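Cytosol aminopeptidase (Staphylococcus aureus subsp. aureus, PDB 3KZW) probably removes amino-terminal residues, leucine among them, from peptides as a manganese-dependent aminopeptidase that assembles into hexamers. Local coordinates at residues E433-K445 against K461-S473. Sequence-based numbering, arbitrary orientation.
Sequences ELPITATERASIK and KALFAASFVTHFS. With NA (sodium ion), chain R.
I444 lays its CG2 methyl over the F464 ring, a CH-pi contact that ties segment 433-445 to helix 461-470 of the leucine aminopeptidase catalytic domain, and the pair illustrates how a short capped helix docks on a longer one. The axes of 438-443 and 461-470 approach to 8.7 Å at a crossing angle of -64°. CG2 stands 3.8 Å from the F464 ring centroid, 16° off the normal. It gets there because CG1 takes the place between the backbone N and the carbonyl carbon (chi1 59°), which leaves CG2 beside N, facing the ring, while CD1 runs on toward the CB of H471. At the rim of F464 lies the carbonyl oxygen of S443, in the ring plane. Between these groups and the next cluster sits S467, whose OG gives a weak hydrogen bond to E440 O.

L463 fills the other dense patch. Its CD2 meets L434 CB and P435 CD, and CB packs against E440 CG. The bend at chi2 folds the E440 carboxylate back over its own helix start, where T437 and E440 form a capping box: OE1 accepts from T437 N at 3.1 Å and from T437 OG1 on its syn side. OE2 makes a salt bridge to K405 of a neighbouring subunit, so the buried carboxylate has one oxygen at the helix start and the other at the subunit interface.

The outer side is looser: R441 merely skirts S467, its guanidinium reaching back to I436 O through a weak bond. I436 nevertheless carries the packing toward the sodium ion, which T470 O and G474 O bind: I436 CD1 meets T470 OG1 tip to tip at 3.7 Å. T470 OG1 in turn donates to A466 O at 2.7 Å. T470 N reaches that same oxygen from the opposite face of its plane.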
ATOM      1  N   GLU A 433     -32.430  -5.801   3.887  1.00  2.66           N
ATOM      2  CA  GLU A 433     -32.479  -5.977   2.441  1.00  2.63           C
ATOM      3  C   GLU A 433     -31.525  -5.046   1.698  1.00  2.68           C
ATOM      4  O   GLU A 433     -31.387  -3.869   2.040  1.00  2.68           O
ATOM      5  CB  GLU A 433     -33.909  -5.794   1.918  1.00  2.60           C
ATOM      6  CG  GLU A 433     -34.101  -6.236   0.463  1.00  2.67           C
ATOM      7  CD  GLU A 433     -35.476  -5.908  -0.110  1.00  2.78           C
ATOM      8  OE1 GLU A 433     -36.344  -5.391   0.635  1.00  2.80           O
ATOM      9  OE2 GLU A 433     -35.683  -6.169  -1.318  1.00  2.56           O
ATOM     10  N   LEU A 434     -30.864  -5.603   0.688  1.00  2.69           N
ATOM     11  CA  LEU A 434     -30.156  -4.827  -0.322  1.00  2.62           C
ATOM     12  C   LEU A 434     -30.741  -5.184  -1.691  1.00  2.62           C
ATOM     13  O   LEU A 434     -31.224  -6.302  -1.881  1.00  2.63           O
ATOM     14  CB  LEU A 434     -28.654  -5.115  -0.270  1.00  2.64           C
ATOM     15  CG  LEU A 434     -27.871  -4.708   0.982  1.00  2.57           C
ATOM     16  CD1 LEU A 434     -26.426  -5.144   0.857  1.00  2.55           C
ATOM     17  CD2 LEU A 434     -27.948  -3.213   1.226  1.00  2.55           C
ATOM     18  N   PRO A 435     -30.709  -4.240  -2.650  1.00  2.62           N
ATOM     19  CA  PRO A 435     -31.429  -4.450  -3.907  1.00  2.60           C
ATOM     20  C   PRO A 435     -30.648  -5.188  -4.999  1.00  2.62           C
ATOM     21  O   PRO A 435     -29.418  -5.201  -4.986  1.00  2.67           O
ATOM     22  CB  PRO A 435     -31.729  -3.025  -4.365  1.00  2.57           C
ATOM     23  CG  PRO A 435     -30.598  -2.220  -3.838  1.00  2.59           C
ATOM     24  CD  PRO A 435     -30.084  -2.904  -2.595  1.00  2.59           C
ATOM     25  N   ILE A 436     -31.383  -5.809  -5.921  1.00  2.65           N
ATOM     26  CA  ILE A 436     -30.835  -6.281  -7.191  1.00  2.60           C
ATOM     27  C   ILE A 436     -31.589  -5.542  -8.294  1.00  2.63           C
ATOM     28  O   ILE A 436     -32.778  -5.793  -8.515  1.00  2.69           O
ATOM     29  CB  ILE A 436     -31.001  -7.806  -7.389  1.00  2.56           C
ATOM     30  CG1 ILE A 436     -30.406  -8.585  -6.213  1.00  2.64           C
ATOM     31  CG2 ILE A 436     -30.356  -8.243  -8.699  1.00  2.57           C
ATOM     32  CD1 ILE A 436     -30.805 -10.056  -6.176  1.00  2.58           C
ATOM     33  N   THR A 437     -30.902  -4.629  -8.975  1.00  2.62           N
ATOM     34  CA  THR A 437     -31.534  -3.805 -10.004  1.00  2.61           C
ATOM     35  C   THR A 437     -31.143  -4.232 -11.421  1.00  2.64           C
ATOM     36  O   THR A 437     -30.381  -5.183 -11.604  1.00  2.66           O
ATOM     37  CB  THR A 437     -31.218  -2.302  -9.815  1.00  2.62           C
ATOM     38  OG1 THR A 437     -29.851  -2.047 -10.156  1.00  2.60           O
ATOM     39  CG2 THR A 437     -31.489  -1.860  -8.380  1.00  2.62           C
ATOM     40  N   ALA A 438     -31.674  -3.517 -12.413  1.00  2.67           N
ATOM     41  CA  ALA A 438     -31.354  -3.752 -13.819  1.00  2.64           C
ATOM     42  C   ALA A 438     -29.854  -3.633 -14.089  1.00  2.68           C
ATOM     43  O   ALA A 438     -29.316  -4.339 -14.945  1.00  2.76           O
ATOM     44  CB  ALA A 438     -32.135  -2.794 -14.701  1.00  2.60           C
ATOM     45  N   THR A 439     -29.192  -2.741 -13.351  1.00  2.66           N
ATOM     46  CA  THR A 439     -27.745  -2.547 -13.435  1.00  2.65           C
ATOM     47  C   THR A 439     -26.988  -3.855 -13.205  1.00  2.68           C
ATOM     48  O   THR A 439     -26.137  -4.236 -14.012  1.00  2.62           O
ATOM     49  CB  THR A 439     -27.271  -1.475 -12.422  1.00  2.67           C
ATOM     50  OG1 THR A 439     -27.895  -0.223 -12.727  1.00  2.69           O
ATOM     51  CG2 THR A 439     -25.750  -1.301 -12.461  1.00  2.67           C
ATOM     52  N   GLU A 440     -27.316  -4.535 -12.107  1.00  2.68           N
ATOM     53  CA  GLU A 440     -26.637  -5.769 -11.716  1.00  2.66           C
ATOM     54  C   GLU A 440     -26.999  -6.936 -12.626  1.00  2.66           C
ATOM     55  O   GLU A 440     -26.146  -7.767 -12.941  1.00  2.70           O
ATOM     56  CB  GLU A 440     -26.943  -6.120 -10.259  1.00  2.64           C
ATOM     57  CG  GLU A 440     -26.199  -5.272  -9.245  1.00  2.66           C
ATOM     58  CD  GLU A 440     -26.756  -3.866  -9.115  1.00  2.73           C
ATOM     59  OE1 GLU A 440     -27.983  -3.680  -9.275  1.00  2.74           O
ATOM     60  OE2 GLU A 440     -25.960  -2.943  -8.847  1.00  2.77           O
ATOM     61  N   ARG A 441     -28.261  -6.993 -13.044  1.00  2.67           N
ATOM     62  CA  ARG A 441     -28.729  -8.018 -13.979  1.00  2.69           C
ATOM     63  C   ARG A 441     -28.023  -7.931 -15.333  1.00  2.69           C
ATOM     64  O   ARG A 441     -27.827  -8.946 -16.006  1.00  2.70           O
ATOM     65  CB  ARG A 441     -30.252  -7.948 -14.150  1.00  2.61           C
ATOM     66  CG  ARG A 441     -31.001  -8.946 -13.285  1.00  2.62           C
ATOM     67  CD  ARG A 441     -32.512  -8.812 -13.406  1.00  2.64           C
ATOM     68  NE  ARG A 441     -33.071  -7.976 -12.345  1.00  2.67           N
ATOM     69  CZ  ARG A 441     -33.653  -6.797 -12.538  1.00  2.68           C
ATOM     70  NH1 ARG A 441     -33.778  -6.298 -13.761  1.00  2.68           N
ATOM     71  NH2 ARG A 441     -34.121  -6.119 -11.502  1.00  2.72           N
ATOM     72  N   ALA A 442     -27.633  -6.717 -15.715  1.00  2.67           N
ATOM     73  CA  ALA A 442     -26.912  -6.484 -16.961  1.00  2.63           C
ATOM     74  C   ALA A 442     -25.408  -6.703 -16.819  1.00  2.69           C
ATOM     75  O   ALA A 442     -24.775  -7.251 -17.722  1.00  2.79           O
ATOM     76  CB  ALA A 442     -27.193  -5.085 -17.481  1.00  2.56           C
ATOM     77  N   SER A 443     -24.839  -6.283 -15.690  1.00  2.67           N
ATOM     78  CA  SER A 443     -23.385  -6.280 -15.522  1.00  2.66           C
ATOM     79  C   SER A 443     -22.765  -7.661 -15.316  1.00  2.68           C
ATOM     80  O   SER A 443     -21.562  -7.836 -15.532  1.00  2.72           O
ATOM     81  CB  SER A 443     -22.954  -5.312 -14.415  1.00  2.63           C
ATOM     82  OG  SER A 443     -23.395  -5.758 -13.148  1.00  2.89           O
ATOM     83  N   ILE A 444     -23.576  -8.641 -14.914  1.00  2.64           N
ATOM     84  CA  ILE A 444     -23.094 -10.026 -14.799  1.00  2.62           C
ATOM     85  C   ILE A 444     -22.845 -10.636 -16.177  1.00  2.63           C
ATOM     86  O   ILE A 444     -22.220 -11.690 -16.299  1.00  2.67           O
ATOM     87  CB  ILE A 444     -24.038 -10.943 -13.963  1.00  2.59           C
ATOM     88  CG1 ILE A 444     -25.443 -11.008 -14.577  1.00  2.66           C
ATOM     89  CG2 ILE A 444     -24.075 -10.492 -12.499  1.00  2.58           C
ATOM     90  CD1 ILE A 444     -26.279 -12.173 -14.085  1.00  2.55           C
ATOM     91  N   LYS A 445     -23.328  -9.953 -17.210  1.00  2.63           N
ATOM     92  CA  LYS A 445     -23.175 -10.399 -18.591  1.00  2.68           C
ATOM     93  C   LYS A 445     -22.068  -9.637 -19.330  1.00  2.69           C
ATOM     94  O   LYS A 445     -21.840  -9.867 -20.520  1.00  2.67           O
ATOM     95  CB  LYS A 445     -24.504 -10.261 -19.342  1.00  2.66           C
ATOM     96  CG  LYS A 445     -25.639 -11.122 -18.775  1.00  2.78           C
ATOM     97  CD  LYS A 445     -27.002 -10.748 -19.359  1.00  2.70           C
ATOM     98  CE  LYS A 445     -27.203 -11.325 -20.755  1.00  2.87           C
ATOM     99  NZ  LYS A 445     -28.549 -10.997 -21.308  1.00  2.93           N
ATOM    100  N   LYS A 461     -20.470  -4.406  -5.156  1.00  2.66           N
ATOM    101  CA  LYS A 461     -20.030  -5.785  -5.382  1.00  2.62           C
ATOM    102  C   LYS A 461     -20.922  -6.839  -4.727  1.00  2.65           C
ATOM    103  O   LYS A 461     -21.072  -7.938  -5.260  1.00  2.70           O
ATOM    104  CB  LYS A 461     -18.583  -5.969  -4.927  1.00  2.57           C
ATOM    105  CG  LYS A 461     -17.556  -5.315  -5.828  1.00  2.59           C
ATOM    106  CD  LYS A 461     -16.142  -5.579  -5.333  1.00  2.64           C
ATOM    107  CE  LYS A 461     -15.099  -5.066  -6.312  1.00  2.67           C
ATOM    108  NZ  LYS A 461     -15.089  -3.580  -6.396  1.00  2.80           N
ATOM    109  N   ALA A 462     -21.505  -6.504  -3.577  1.00  2.65           N
ATOM    110  CA  ALA A 462     -22.435  -7.403  -2.897  1.00  2.66           C
ATOM    111  C   ALA A 462     -23.700  -7.605  -3.727  1.00  2.63           C
ATOM    112  O   ALA A 462     -24.247  -8.708  -3.777  1.00  2.62           O
ATOM    113  CB  ALA A 462     -22.777  -6.878  -1.508  1.00  2.66           C
ATOM    114  N   LEU A 463     -24.147  -6.538  -4.387  1.00  2.62           N
ATOM    115  CA  LEU A 463     -25.328  -6.594  -5.245  1.00  2.65           C
ATOM    116  C   LEU A 463     -25.039  -7.421  -6.499  1.00  2.65           C
ATOM    117  O   LEU A 463     -25.888  -8.190  -6.955  1.00  2.62           O
ATOM    118  CB  LEU A 463     -25.801  -5.185  -5.634  1.00  2.63           C
ATOM    119  CG  LEU A 463     -25.826  -4.027  -4.629  1.00  2.62           C
ATOM    120  CD1 LEU A 463     -26.397  -2.799  -5.305  1.00  2.57           C
ATOM    121  CD2 LEU A 463     -26.615  -4.352  -3.368  1.00  2.57           C
ATOM    122  N   PHE A 464     -23.831  -7.258  -7.039  1.00  2.61           N
ATOM    123  CA  PHE A 464     -23.370  -8.033  -8.189  1.00  2.60           C
ATOM    124  C   PHE A 464     -23.357  -9.531  -7.882  1.00  2.65           C
ATOM    125  O   PHE A 464     -23.891 -10.331  -8.651  1.00  2.69           O
ATOM    126  CB  PHE A 464     -21.972  -7.573  -8.620  1.00  2.62           C
ATOM    127  CG  PHE A 464     -21.449  -8.272  -9.846  1.00  2.57           C
ATOM    128  CD1 PHE A 464     -20.833  -9.512  -9.749  1.00  2.54           C
ATOM    129  CD2 PHE A 464     -21.572  -7.686 -11.099  1.00  2.66           C
ATOM    130  CE1 PHE A 464     -20.355 -10.161 -10.879  1.00  2.58           C
ATOM    131  CE2 PHE A 464     -21.091  -8.327 -12.235  1.00  2.64           C
ATOM    132  CZ  PHE A 464     -20.484  -9.567 -12.123  1.00  2.63           C
ATOM    133  N   ALA A 465     -22.741  -9.901  -6.759  1.00  2.59           N
ATOM    134  CA  ALA A 465     -22.669 -11.294  -6.328  1.00  2.57           C
ATOM    135  C   ALA A 465     -24.058 -11.925  -6.202  1.00  2.64           C
ATOM    136  O   ALA A 465     -24.275 -13.060  -6.634  1.00  2.61           O
ATOM    137  CB  ALA A 465     -21.915 -11.399  -5.019  1.00  2.58           C
ATOM    138  N   ALA A 466     -24.990 -11.176  -5.617  1.00  2.66           N
ATOM    139  CA  ALA A 466     -26.367 -11.628  -5.441  1.00  2.69           C
ATOM    140  C   ALA A 466     -27.050 -11.851  -6.788  1.00  2.68           C
ATOM    141  O   ALA A 466     -27.746 -12.849  -6.982  1.00  2.63           O
ATOM    142  CB  ALA A 466     -27.145 -10.625  -4.609  1.00  2.67           C
ATOM    143  N   SER A 467     -26.833 -10.916  -7.710  1.00  2.69           N
ATOM    144  CA  SER A 467     -27.361 -11.010  -9.067  1.00  2.65           C
ATOM    145  C   SER A 467     -26.824 -12.246  -9.782  1.00  2.66           C
ATOM    146  O   SER A 467     -27.557 -12.917 -10.508  1.00  2.72           O
ATOM    147  CB  SER A 467     -27.002  -9.755  -9.864  1.00  2.63           C
ATOM    148  OG  SER A 467     -27.519  -9.819 -11.182  1.00  2.74           O
ATOM    149  N   PHE A 468     -25.546 -12.542  -9.562  1.00  2.65           N
ATOM    150  CA  PHE A 468     -24.900 -13.702 -10.166  1.00  2.63           C
ATOM    151  C   PHE A 468     -25.511 -15.012  -9.668  1.00  2.64           C
ATOM    152  O   PHE A 468     -25.832 -15.891 -10.467  1.00  2.66           O
ATOM    153  CB  PHE A 468     -23.393 -13.678  -9.901  1.00  2.55           C
ATOM    154  CG  PHE A 468     -22.621 -14.709 -10.677  1.00  2.54           C
ATOM    155  CD1 PHE A 468     -22.428 -15.987 -10.165  1.00  2.60           C
ATOM    156  CD2 PHE A 468     -22.076 -14.399 -11.917  1.00  2.60           C
ATOM    157  CE1 PHE A 468     -21.711 -16.947 -10.878  1.00  2.59           C
ATOM    158  CE2 PHE A 468     -21.355 -15.347 -12.638  1.00  2.58           C
ATOM    159  CZ  PHE A 468     -21.174 -16.624 -12.118  1.00  2.57           C
ATOM    160  N   VAL A 469     -25.672 -15.127  -8.352  1.00  2.67           N
ATOM    161  CA  VAL A 469     -26.234 -16.326  -7.731  1.00  2.65           C
ATOM    162  C   VAL A 469     -27.712 -16.528  -8.093  1.00  2.68           C
ATOM    163  O   VAL A 469     -28.107 -17.630  -8.481  1.00  2.70           O
ATOM    164  CB  VAL A 469     -26.035 -16.313  -6.192  1.00  2.66           C
ATOM    165  CG1 VAL A 469     -26.740 -17.490  -5.531  1.00  2.67           C
ATOM    166  CG2 VAL A 469     -24.552 -16.332  -5.854  1.00  2.62           C
ATOM    167  N   THR A 470     -28.511 -15.463  -7.992  1.00  2.68           N
ATOM    168  CA  THR A 470     -29.961 -15.550  -8.219  1.00  2.68           C
ATOM    169  C   THR A 470     -30.337 -15.736  -9.686  1.00  2.70           C
ATOM    170  O   THR A 470     -31.494 -16.029 -10.002  1.00  2.82           O
ATOM    171  CB  THR A 470     -30.717 -14.332  -7.651  1.00  2.66           C
ATOM    172  OG1 THR A 470     -30.146 -13.127  -8.173  1.00  2.76           O
ATOM    173  CG2 THR A 470     -30.644 -14.315  -6.126  1.00  2.67           C
ATOM    174  N   HIS A 471     -29.361 -15.560 -10.575  1.00  2.70           N
ATOM    175  CA  HIS A 471     -29.552 -15.775 -12.010  1.00  2.64           C
ATOM    176  C   HIS A 471     -29.881 -17.232 -12.314  1.00  2.64           C
ATOM    177  O   HIS A 471     -30.665 -17.521 -13.212  1.00  2.74           O
ATOM    178  CB  HIS A 471     -28.297 -15.347 -12.776  1.00  2.66           C
ATOM    179  CG  HIS A 471     -28.313 -15.710 -14.232  1.00  2.70           C
ATOM    180  ND1 HIS A 471     -28.960 -14.950 -15.184  1.00  2.64           N
ATOM    181  CD2 HIS A 471     -27.745 -16.744 -14.899  1.00  2.64           C
ATOM    182  CE1 HIS A 471     -28.796 -15.504 -16.372  1.00  2.62           C
ATOM    183  NE2 HIS A 471     -28.063 -16.594 -16.227  1.00  2.57           N
ATOM    184  N   PHE A 472     -29.292 -18.140 -11.541  1.00  2.67           N
ATOM    185  CA  PHE A 472     -29.349 -19.572 -11.828  1.00  2.69           C
ATOM    186  C   PHE A 472     -30.621 -20.273 -11.336  1.00  2.69           C
ATOM    187  O   PHE A 472     -30.810 -21.474 -11.567  1.00  2.71           O
ATOM    188  CB  PHE A 472     -28.089 -20.259 -11.294  1.00  2.61           C
ATOM    189  CG  PHE A 472     -26.850 -19.923 -12.075  1.00  2.67           C
ATOM    190  CD1 PHE A 472     -26.142 -18.753 -11.814  1.00  2.62           C
ATOM    191  CD2 PHE A 472     -26.400 -20.768 -13.087  1.00  2.66           C
ATOM    192  CE1 PHE A 472     -25.000 -18.432 -12.541  1.00  2.67           C
ATOM    193  CE2 PHE A 472     -25.257 -20.458 -13.819  1.00  2.68           C
ATOM    194  CZ  PHE A 472     -24.553 -19.288 -13.545  1.00  2.67           C
ATOM    195  N   SER A 473     -31.494 -19.518 -10.676  1.00  2.65           N
ATOM    196  CA  SER A 473     -32.765 -20.055 -10.196  1.00  2.68           C
ATOM    197  C   SER A 473     -33.895 -19.847 -11.208  1.00  2.74           C
ATOM    198  O   SER A 473     -34.989 -20.402 -11.050  1.00  2.73           O
ATOM    199  CB  SER A 473     -33.139 -19.421  -8.857  1.00  2.64           C
ATOM    200  OG  SER A 473     -33.218 -18.011  -8.970  1.00  2.68           O
TER
HETATM  201 NA    NA R 497     -33.724 -15.328 -10.740  1.00 29.39          NA
HETATM  202  O   HOH W   1     -35.206 -16.268  -9.250  1.00  2.00           O
HETATM  203  O   HOH W   2     -33.022 -14.553 -12.890  1.00  9.13           O